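Local coordinates for protein succinate-semialdehyde dehydrogenase (Synechococcus, PDB 3VZ3) that oxidises succinic semialdehyde, probably to succinate, with NADP as the cofactor, as a member of the aldehyde dehydrogenase family, at residues A154-A159 against G181-L186. The protein carries 1 engineered substitution. Numbering follows the deposited sequence.
With NAP (NADP nicotinamide-adenine-dinucleotide phosphate), chain D.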
# COMPACT_ATOMS: atom_id res chain seq x y z
N ALA A 154 -5.61 -12.33 -13.02
CA ALA A 154 -4.30 -12.50 -12.40
C ALA A 154 -3.37 -13.25 -13.32
O ALA A 154 -3.79 -14.15 -14.04
CB ALA A 154 -4.41 -13.25 -11.09
N VAL A 155 -2.10 -12.88 -13.26
CA VAL A 155 -1.04 -13.67 -13.87
C VAL A 155 -0.09 -14.07 -12.74
O VAL A 155 0.25 -13.25 -11.88
CB VAL A 155 -0.30 -12.94 -15.03
CG1 VAL A 155 -1.21 -12.79 -16.26
CG2 VAL A 155 0.26 -11.57 -14.61
N LEU A 156 0.28 -15.34 -12.73
CA LEU A 156 1.09 -15.91 -11.67
C LEU A 156 2.48 -16.26 -12.18
O LEU A 156 2.63 -16.98 -13.17
CB LEU A 156 0.42 -17.18 -11.13
CG LEU A 156 1.28 -18.07 -10.22
CD1 LEU A 156 1.59 -17.42 -8.84
CD2 LEU A 156 0.64 -19.45 -10.04
N LYS A 157 3.49 -15.70 -11.52
CA LYS A 157 4.86 -16.19 -11.69
C LYS A 157 5.15 -16.99 -10.43
O LYS A 157 5.38 -16.42 -9.37
CB LYS A 157 5.87 -15.04 -11.89
CG LYS A 157 7.34 -15.49 -12.09
CD LYS A 157 8.13 -15.56 -10.78
CE LYS A 157 9.60 -15.93 -11.03
NZ LYS A 157 9.76 -17.37 -11.37
N HIS A 158 5.13 -18.32 -10.54
CA HIS A 158 5.47 -19.15 -9.41
C HIS A 158 6.97 -19.41 -9.35
O HIS A 158 7.71 -19.11 -10.31
CB HIS A 158 4.74 -20.50 -9.50
CG HIS A 158 4.22 -20.99 -8.18
ND1 HIS A 158 4.85 -20.74 -6.98
CD2 HIS A 158 3.12 -21.73 -7.88
CE1 HIS A 158 4.17 -21.31 -6.00
NE2 HIS A 158 3.11 -21.91 -6.52
N ALA A 159 7.43 -19.99 -8.24
CA ALA A 159 8.83 -20.39 -8.12
C ALA A 159 9.19 -21.41 -9.22
O ALA A 159 8.37 -22.24 -9.62
CB ALA A 159 9.09 -20.97 -6.71
N GLY A 181 -8.12 -16.69 -19.48
CA GLY A 181 -7.44 -15.41 -19.34
C GLY A 181 -7.67 -14.77 -17.98
O GLY A 181 -7.03 -13.79 -17.65
N VAL A 182 -8.61 -15.32 -17.19
CA VAL A 182 -8.88 -14.77 -15.87
C VAL A 182 -7.77 -15.12 -14.87
O VAL A 182 -7.45 -14.31 -14.02
CB VAL A 182 -10.28 -15.17 -15.37
CG1 VAL A 182 -10.46 -14.85 -13.87
CG2 VAL A 182 -11.34 -14.41 -16.20
N PHE A 183 -7.19 -16.32 -14.99
CA PHE A 183 -6.04 -16.72 -14.19
C PHE A 183 -5.08 -17.49 -15.10
O PHE A 183 -5.46 -18.51 -15.68
CB PHE A 183 -6.43 -17.62 -13.01
CG PHE A 183 -5.28 -17.91 -12.08
CD1 PHE A 183 -4.36 -18.91 -12.39
CD2 PHE A 183 -5.09 -17.13 -10.94
CE1 PHE A 183 -3.26 -19.16 -11.54
CE2 PHE A 183 -4.00 -17.39 -10.08
CZ PHE A 183 -3.09 -18.40 -10.39
N GLN A 184 -3.87 -16.97 -15.24
CA GLN A 184 -2.87 -17.60 -16.11
C GLN A 184 -1.56 -17.78 -15.39
O GLN A 184 -1.08 -16.87 -14.72
CB GLN A 184 -2.62 -16.75 -17.35
CG GLN A 184 -3.81 -16.65 -18.29
CD GLN A 184 -3.51 -15.72 -19.44
OE1 GLN A 184 -3.55 -14.49 -19.29
NE2 GLN A 184 -3.16 -16.30 -20.58
N THR A 185 -0.98 -18.97 -15.53
CA THR A 185 0.33 -19.24 -14.98
C THR A 185 1.38 -18.90 -16.03
O THR A 185 1.28 -19.34 -17.18
CB THR A 185 0.43 -20.73 -14.56
OG1 THR A 185 -0.31 -20.89 -13.34
CG2 THR A 185 1.86 -21.15 -14.31
N LEU A 186 2.38 -18.13 -15.62
CA LEU A 186 3.50 -17.74 -16.47
C LEU A 186 4.74 -18.54 -16.10
O LEU A 186 5.33 -18.32 -15.03
CB LEU A 186 3.80 -16.25 -16.25
CG LEU A 186 2.66 -15.28 -16.47
CD1 LEU A 186 3.24 -13.87 -16.27
CD2 LEU A 186 2.05 -15.42 -17.87
PA NAP D . 12.43 -16.26 -3.18
O1A NAP D . 13.78 -16.63 -3.70
O2A NAP D . 12.28 -14.83 -2.83
O5B NAP D . 11.33 -16.72 -4.28
C5B NAP D . 9.99 -16.30 -4.21
C4B NAP D . 9.53 -15.95 -5.63
O4B NAP D . 10.23 -14.80 -6.09
C3B NAP D . 9.84 -17.05 -6.64
O3B NAP D . 8.77 -17.05 -7.56
C2B NAP D . 11.14 -16.58 -7.30
O2B NAP D . 11.30 -17.04 -8.61
C1B NAP D . 10.91 -15.08 -7.30
N9A NAP D . 12.11 -14.22 -7.35
C8A NAP D . 13.37 -14.42 -6.82
N7A NAP D . 14.12 -13.32 -7.11
C5A NAP D . 13.36 -12.44 -7.80
C6A NAP D . 13.60 -11.17 -8.34
N6A NAP D . 14.80 -10.60 -8.21
N1A NAP D . 12.59 -10.51 -9.00
C2A NAP D . 11.33 -11.08 -9.14
N3A NAP D . 11.10 -12.34 -8.61
C4A NAP D . 12.09 -12.99 -7.95
O3 NAP D . 12.02 -17.11 -1.88
PN NAP D . 12.63 -18.43 -1.20
O1N NAP D . 13.08 -19.35 -2.27
O2N NAP D . 13.61 -18.00 -0.16
O5D NAP D . 11.28 -18.95 -0.50
C5D NAP D . 11.13 -18.88 0.91
C4D NAP D . 10.84 -17.47 1.41
O4D NAP D . 9.46 -17.22 1.33
C3D NAP D . 11.20 -17.29 2.88
O3D NAP D . 12.47 -16.72 3.06
C2D NAP D . 10.16 -16.32 3.39
O2D NAP D . 10.79 -15.07 3.38
C1D NAP D . 9.09 -16.27 2.32
N1N NAP D . 7.69 -16.50 2.74
C2N NAP D . 6.92 -15.51 3.32
C3N NAP D . 5.60 -15.78 3.69
C7N NAP D . 4.66 -14.74 4.26
O7N NAP D . 3.27 -14.98 4.15
N7N NAP D . 5.13 -13.65 4.86
C4N NAP D . 5.07 -17.03 3.44
C5N NAP D . 5.84 -18.01 2.82
C6N NAP D . 7.15 -17.73 2.47
P2B NAP D . 12.41 -18.16 -9.01
O1X NAP D . 12.34 -18.32 -10.51
O2X NAP D . 12.08 -19.45 -8.29
O3X NAP D . 13.76 -17.65 -8.54
O HOH W 1 -4.53 -13.70 -16.73
O HOH W 2 4.95 -19.91 -12.76
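L156 and F183 meet on one face of a parallel strand pair, where the leucine crosses the phenyl ring at a slant. L156 CB lies 3.8 Å from F183 CZ; beyond it, CG stands anti to the backbone N (chi1 167°), and from there CD2 runs alongside the T185 side chain, 3.9 Å from the same CZ and 3.7 Å from T185 OG1. That hydroxyl has its polar partner elsewhere, the carbonyl of A166. A154 CB packs against CD2 of the F183 ring, while on the other face V155 CB rests 3.9 Å from L186 CD1. Four backbone bonds join the strands in parallel register: A154 N to V182 O, Q184 N to A154 O, L156 N to Q184 O, and L186 N to L156 O, the last at 2.7 Å. Where the strands part, a water takes over, accepting from H158 N and donating to L186 O. K157, its chain bent at both chi2 (-92°) and chi4, carries NZ to the cofactor, where it donates to O1X of the NADP 2'-phosphate at 2.9 Å and also to the carbonyls of H158 and I188. A methionine in its place would probably leave the 2'-phosphate without this positive partner and take one donor from each of the two carbonyls. The pair belongs to a right-handed beta-alpha-beta crossover of the Rossmann-like cofactor domain: helix 163-176 links the strands and, with helix 138-149, covers the F183 face, helix 25-42 packs on the V155 and Q184 face, and strand 116-130 flanks strand 153-157 on its other edge.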